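Local coordinates for cellulosomal scaffoldin adaptor protein B (Acetivibrio cellulolyticus, PDB 4UYP) that serves, through this C-terminal dockerin domain, to attach the adaptor scaffoldin to a cohesin of the anchoring scaffoldin ScaC, using a calcium-dependent fold, at residues F2-V7 against F68-K73; V19-Y24 against N52-V57. The protein carries 2 engineered substitutions. All blocks are in the same frame, centred on the assembly; numbering follows the deposited sequence.

Interaction 1 (F2-V7 against F68-K73). With CA (calcium ion), chain L.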
loop_
_atom_site.group_PDB
_atom_site.type_symbol
_atom_site.label_atom_id
_atom_site.label_comp_id
_atom_site.label_asym_id
_atom_site.label_seq_id
_atom_site.Cartn_x
_atom_site.Cartn_y
_atom_site.Cartn_z
ATOM N N PHE B 2 5.165 -4.476 -30.943
ATOM C CA PHE B 2 5.994 -3.620 -30.111
ATOM C C PHE B 2 7.346 -4.326 -29.925
ATOM O O PHE B 2 7.447 -5.550 -30.155
ATOM C CB PHE B 2 5.291 -3.356 -28.726
ATOM C CG PHE B 2 5.131 -4.586 -27.881
ATOM C CD1 PHE B 2 4.007 -5.434 -27.975
ATOM C CD2 PHE B 2 6.148 -4.960 -26.975
ATOM C CE1 PHE B 2 3.918 -6.577 -27.180
ATOM C CE2 PHE B 2 6.063 -6.107 -26.255
ATOM C CZ PHE B 2 4.965 -6.926 -26.313
ATOM N N ILE B 3 8.377 -3.593 -29.485
ATOM C CA ILE B 3 9.700 -4.172 -29.144
ATOM C C ILE B 3 9.835 -4.285 -27.633
ATOM O O ILE B 3 9.557 -3.317 -26.942
ATOM C CB ILE B 3 10.848 -3.272 -29.667
ATOM C CG1 ILE B 3 10.691 -3.131 -31.199
ATOM C CG2 ILE B 3 12.237 -3.676 -29.191
ATOM C CD1 ILE B 3 11.341 -1.909 -31.794
ATOM N N TYR B 4 10.148 -5.486 -27.170
ATOM C CA TYR B 4 10.334 -5.686 -25.700
ATOM C C TYR B 4 11.402 -4.651 -25.258
ATOM O O TYR B 4 12.457 -4.528 -25.864
ATOM C CB TYR B 4 10.728 -7.091 -25.332
ATOM C CG TYR B 4 9.536 -8.025 -25.356
ATOM C CD1 TYR B 4 8.547 -7.930 -24.438
ATOM C CD2 TYR B 4 9.458 -8.959 -26.399
ATOM C CE1 TYR B 4 7.415 -8.807 -24.508
ATOM C CE2 TYR B 4 8.373 -9.815 -26.481
ATOM C CZ TYR B 4 7.404 -9.714 -25.549
ATOM O OH TYR B 4 6.374 -10.629 -25.686
ATOM N N GLY B 5 11.115 -4.019 -24.135
ATOM C CA GLY B 5 12.127 -3.040 -23.622
ATOM C C GLY B 5 11.816 -1.633 -24.027
ATOM O O GLY B 5 12.267 -0.680 -23.401
ATOM N N ASP B 6 10.998 -1.454 -25.082
ATOM C CA ASP B 6 10.793 -0.123 -25.640
ATOM C C ASP B 6 9.576 0.564 -25.061
ATOM O O ASP B 6 8.513 0.680 -25.642
ATOM C CB ASP B 6 10.589 -0.223 -27.173
ATOM C CG ASP B 6 10.428 1.137 -27.761
ATOM O OD1 ASP B 6 10.823 2.184 -27.226
ATOM O OD2 ASP B 6 9.855 1.227 -28.883
ATOM N N VAL B 7 9.718 0.973 -23.786
ATOM C CA VAL B 7 8.546 1.320 -22.989
ATOM C C VAL B 7 7.952 2.702 -23.382
ATOM O O VAL B 7 6.777 2.909 -23.167
ATOM C CB VAL B 7 8.898 1.206 -21.449
ATOM C CG1 VAL B 7 9.851 0.022 -21.132
ATOM C CG2 VAL B 7 9.650 2.364 -21.009
ATOM N N PHE B 68 15.926 -10.497 -23.905
ATOM C CA PHE B 68 15.205 -10.513 -22.603
ATOM C C PHE B 68 14.704 -11.901 -22.279
ATOM O O PHE B 68 14.451 -12.742 -23.191
ATOM C CB PHE B 68 14.041 -9.508 -22.639
ATOM C CG PHE B 68 14.560 -8.115 -22.751
ATOM C CD1 PHE B 68 15.271 -7.571 -21.666
ATOM C CD2 PHE B 68 14.370 -7.302 -23.870
ATOM C CE1 PHE B 68 15.777 -6.243 -21.717
ATOM C CE2 PHE B 68 14.805 -5.972 -23.926
ATOM C CZ PHE B 68 15.542 -5.439 -22.828
ATOM N N PRO B 69 14.509 -12.244 -21.013
ATOM C CA PRO B 69 13.961 -13.571 -20.675
ATOM C C PRO B 69 12.643 -13.858 -21.326
ATOM O O PRO B 69 12.421 -15.062 -21.739
ATOM C CB PRO B 69 13.803 -13.487 -19.149
ATOM C CG PRO B 69 14.827 -12.525 -18.738
ATOM C CD PRO B 69 14.839 -11.436 -19.801
ATOM N N VAL B 70 11.736 -12.866 -21.539
ATOM C CA VAL B 70 10.489 -13.110 -22.236
ATOM C C VAL B 70 10.687 -13.604 -23.687
ATOM O O VAL B 70 9.782 -14.268 -24.211
ATOM C CB VAL B 70 9.569 -11.890 -22.187
ATOM C CG1 VAL B 70 10.054 -10.708 -23.026
ATOM C CG2 VAL B 70 8.098 -12.222 -22.555
ATOM N N GLU B 71 11.822 -13.285 -24.277
ATOM C CA GLU B 71 12.139 -13.691 -25.691
ATOM C C GLU B 71 12.825 -15.084 -25.745
ATOM O O GLU B 71 12.929 -15.646 -26.863
ATOM C CB GLU B 71 13.058 -12.664 -26.276
ATOM C CG GLU B 71 12.471 -11.273 -26.296
ATOM C CD GLU B 71 13.426 -10.278 -26.850
ATOM O OE1 GLU B 71 14.512 -9.925 -26.290
ATOM O OE2 GLU B 71 13.121 -9.866 -27.995
ATOM N N GLU B 72 13.358 -15.629 -24.662
ATOM C CA GLU B 72 14.081 -16.900 -24.743
ATOM C C GLU B 72 13.010 -17.967 -25.012
ATOM O O GLU B 72 12.015 -18.035 -24.296
ATOM C CB GLU B 72 14.990 -17.199 -23.524
ATOM C CG GLU B 72 15.301 -16.029 -22.603
ATOM C CD GLU B 72 16.766 -15.868 -22.116
ATOM O OE1 GLU B 72 17.655 -16.446 -22.817
ATOM O OE2 GLU B 72 17.025 -15.104 -21.083
ATOM N N LYS B 73 13.200 -18.752 -26.095
ATOM C CA LYS B 73 12.144 -19.650 -26.675
ATOM C C LYS B 73 12.055 -21.060 -26.055
ATOM O O LYS B 73 12.809 -21.413 -25.143
ATOM C CB LYS B 73 12.278 -19.746 -28.203
HETATM CA CA CA L . 12.496 3.521 -26.294
HETATM O O HOH W 1 11.042 -7.512 -29.013
HETATM O O HOH W 2 13.698 5.486 -25.594
#
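Y4 and V70 face each other where the two ends of the dockerin meet, a worked example of a chain closed by side-chain packing. Starting at CB, the tyrosine first lies beside the neighbouring aromatic, Y4 CB being 3.9 Å from F68 CD2. With CG beside the backbone N (chi1 -78°), the ring then swings across to V70. One methyl, V70 CG1, sits over the centre of one face, 3.4 Å from the Y4 ring centroid and 11° off the normal, a CH-pi contact. On the opposite face F2 CE2 sits toward the rim, so the ring is sandwiched. Along the ring, Y4 CD2 passes obliquely by the aliphatic part of the glutamate, with E71 CG 3.8 Å away, and at the tip Y4 OH has V70 CG2 alongside at 3.9 Å.

At the tyrosine's backbone, F68 CE2 comes within 3.4 Å of Y4 O and also lies against the CA of G5, a glycine in the type II turn from I3 to D6. The turn ends at D6, which gives OD1 to a calcium ion completed by D8, N10, S12, D17 and water. E71, extended beyond CG, reaches the start of the short 3-10 segment, where OE1 accepts a nearly straight bond from F68 N through its anti lone pair (2.8 Å), while a water bound to Y4 N donates weakly to E71 OE2. The backbones of G5 and V70 are bonded to A40 and V43, but no direct hydrogen bond joins the two segments: their direct contact is apolar and CH-pi, supplemented by this weak solvent bridge.

Interaction 2 (V19-Y24 against N52-V57). With CA (calcium ion), chain K.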
loop_
_atom_site.group_PDB
_atom_site.type_symbol
_atom_site.label_atom_id
_atom_site.label_comp_id
_atom_site.label_asym_id
_atom_site.label_seq_id
_atom_site.Cartn_x
_atom_site.Cartn_y
_atom_site.Cartn_z
ATOM N N VAL B 19 14.705 3.942 -17.082
ATOM C CA VAL B 19 14.280 4.991 -16.135
ATOM C C VAL B 19 12.764 5.051 -16.013
ATOM O O VAL B 19 12.195 5.176 -14.891
ATOM C CB VAL B 19 14.835 6.305 -16.562
ATOM C CG1 VAL B 19 14.350 7.408 -15.583
ATOM C CG2 VAL B 19 16.377 6.353 -16.542
ATOM N N LEU B 20 12.037 4.926 -17.138
ATOM C CA LEU B 20 10.598 4.946 -17.107
ATOM C C LEU B 20 10.017 3.799 -16.347
ATOM O O LEU B 20 9.042 3.950 -15.577
ATOM C CB LEU B 20 9.996 4.994 -18.500
ATOM C CG LEU B 20 10.361 6.275 -19.230
ATOM C CD1 LEU B 20 9.941 6.196 -20.715
ATOM C CD2 LEU B 20 9.473 7.400 -18.631
ATOM N N ILE B 21 10.595 2.565 -16.481
ATOM C CA ILE B 21 10.108 1.458 -15.701
ATOM C C ILE B 21 10.357 1.758 -14.207
ATOM O O ILE B 21 9.454 1.470 -13.373
ATOM C CB ILE B 21 10.833 0.166 -16.087
ATOM C CG1 ILE B 21 10.507 -0.180 -17.559
ATOM C CG2 ILE B 21 10.359 -0.968 -15.224
ATOM C CD1 ILE B 21 11.281 -1.413 -18.088
ATOM N N ARG B 22 11.542 2.279 -13.871
ATOM C CA ARG B 22 11.779 2.667 -12.464
ATOM C C ARG B 22 10.716 3.734 -11.970
ATOM O O ARG B 22 10.218 3.606 -10.813
ATOM C CB ARG B 22 13.221 3.142 -12.344
ATOM C CG ARG B 22 13.565 3.530 -10.879
ATOM C CD ARG B 22 15.034 3.922 -10.828
ATOM N NE ARG B 22 15.250 5.204 -11.515
ATOM C CZ ARG B 22 16.441 5.606 -11.937
ATOM N NH1 ARG B 22 17.522 4.845 -11.900
ATOM N NH2 ARG B 22 16.511 6.842 -12.408
ATOM N N ASP B 23 10.342 4.660 -12.830
ATOM C CA ASP B 23 9.312 5.683 -12.425
ATOM C C ASP B 23 8.059 4.945 -12.117
ATOM O O ASP B 23 7.312 5.357 -11.172
ATOM C CB ASP B 23 9.056 6.669 -13.568
ATOM C CG ASP B 23 10.104 7.695 -13.724
ATOM O OD1 ASP B 23 10.989 7.849 -12.882
ATOM O OD2 ASP B 23 9.957 8.337 -14.862
ATOM N N TYR B 24 7.651 3.901 -12.886
ATOM C CA TYR B 24 6.448 3.167 -12.554
ATOM C C TYR B 24 6.508 2.423 -11.217
ATOM O O TYR B 24 5.571 2.449 -10.383
ATOM C CB TYR B 24 6.172 2.128 -13.703
ATOM C CG TYR B 24 4.859 1.448 -13.640
ATOM C CD1 TYR B 24 4.671 0.279 -12.885
ATOM C CD2 TYR B 24 3.743 2.020 -14.327
ATOM C CE1 TYR B 24 3.421 -0.332 -12.783
ATOM C CE2 TYR B 24 2.547 1.323 -14.273
ATOM C CZ TYR B 24 2.374 0.208 -13.472
ATOM O OH TYR B 24 1.098 -0.374 -13.431
ATOM N N ASN B 52 13.132 -5.517 -11.128
ATOM C CA ASN B 52 14.126 -6.204 -11.958
ATOM C C ASN B 52 13.837 -6.034 -13.435
ATOM O O ASN B 52 14.806 -6.112 -14.205
ATOM C CB ASN B 52 14.094 -7.698 -11.615
ATOM C CG ASN B 52 12.829 -8.384 -12.084
ATOM O OD1 ASN B 52 11.696 -7.930 -11.848
ATOM N ND2 ASN B 52 12.987 -9.534 -12.792
ATOM N N ASP B 53 12.618 -5.724 -13.855
ATOM C CA ASP B 53 12.384 -5.393 -15.283
ATOM C C ASP B 53 13.189 -4.196 -15.641
ATOM O O ASP B 53 13.760 -4.108 -16.726
ATOM C CB ASP B 53 10.912 -5.166 -15.548
ATOM C CG ASP B 53 10.061 -6.378 -15.327
ATOM O OD1 ASP B 53 10.234 -7.441 -15.994
ATOM O OD2 ASP B 53 9.063 -6.350 -14.517
ATOM N N ALA B 54 13.282 -3.174 -14.715
ATOM C CA ALA B 54 14.006 -1.968 -15.069
ATOM C C ALA B 54 15.520 -2.298 -15.202
ATOM O O ALA B 54 16.143 -1.792 -16.135
ATOM C CB ALA B 54 13.764 -0.924 -13.897
ATOM N N VAL B 55 16.058 -3.089 -14.295
ATOM C CA VAL B 55 17.474 -3.364 -14.357
ATOM C C VAL B 55 17.806 -4.271 -15.550
ATOM O O VAL B 55 18.877 -4.073 -16.143
ATOM C CB VAL B 55 18.034 -3.845 -13.028
ATOM C CG1 VAL B 55 17.793 -5.347 -12.752
ATOM C CG2 VAL B 55 19.452 -3.353 -12.840
ATOM N N LEU B 56 16.854 -5.137 -15.925
ATOM C CA LEU B 56 17.053 -5.918 -17.164
ATOM C C LEU B 56 17.123 -5.032 -18.357
ATOM O O LEU B 56 17.995 -5.257 -19.247
ATOM C CB LEU B 56 15.973 -6.993 -17.284
ATOM C CG LEU B 56 16.095 -8.204 -16.328
ATOM C CD1 LEU B 56 14.814 -9.029 -16.316
ATOM C CD2 LEU B 56 17.301 -9.141 -16.712
ATOM N N VAL B 57 16.215 -4.091 -18.506
ATOM C CA VAL B 57 16.344 -3.185 -19.629
ATOM C C VAL B 57 17.657 -2.421 -19.602
ATOM O O VAL B 57 18.349 -2.297 -20.638
ATOM C CB VAL B 57 15.105 -2.227 -19.704
ATOM C CG1 VAL B 57 15.270 -1.175 -20.809
ATOM C CG2 VAL B 57 13.871 -3.072 -19.985
HETATM CA CA CA K . 8.203 -8.526 -14.867
HETATM O O HOH W 3 9.414 -9.022 -12.833
#
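In the antiparallel helix pair of the dockerin fold, I21 of helix 15-26 lies against A54 of helix 51-61, and the small residue lets the backbones come close. Their CA atoms are 5.2 Å apart, and the axes of the two short segments approach to 8.2 Å with their directions 172° apart. The isoleucine divides its work between two branches. I21 CG2, anti to the backbone N, bears on the methyl of the alanine, 3.7 Å from A54 CB. The other branch runs extended (chi2 175°) along the helix interface, bringing I21 CD1 within 3.6 Å of V57 CG2; the two side chains meet at a slant. R22 also touches the A54 methyl, with its backbone N and CB, while its guanidinium group turns off to a salt bridge with E78 of the anchoring protein C chain.

Each helix here begins within the last residues of a calcium loop, the duplicated loop-helix unit by which type I dockerins are recognised as relatives of the EF-hand. D53 ends the second loop and begins this packing at once: its carboxylate grips the calcium with both oxygens, OD1 at 2.6 Å and OD2 at 2.4 Å, and its carbonyl oxygen lies 3.9 Å from I21 CD1. The backbone N of K50 also donates to D53 OD2, and D42, D44, N46 and S48 share the metal. A calcium-bound water donates to N52 OD1 (2.7 Å), while N52 ND2 reaches D44 and, across the interface, the carbonyl of G125 in the anchoring protein C chain.

Interaction 2 is nested along the chain inside the loop that interaction 1 closes. Their centres lie 13 Å apart, on opposite sides of the chain's centre, yet the two touch. The ring of F68 is one bridge, with F68 CE1 3.5 Å from L56 O and 3.7 Å from V57 CA, so the C-terminal segment rests directly on the helix that interaction 2 packs. V7 is another, packing on L20 and I21. D6 in interaction 1 and D53 in interaction 2 bind different calcium ions, and each contact also lies near the other's metal: the V70 side chain is about 8 Å from the ion of D53, and the V57 side chain about 8 Å from the ion of D6.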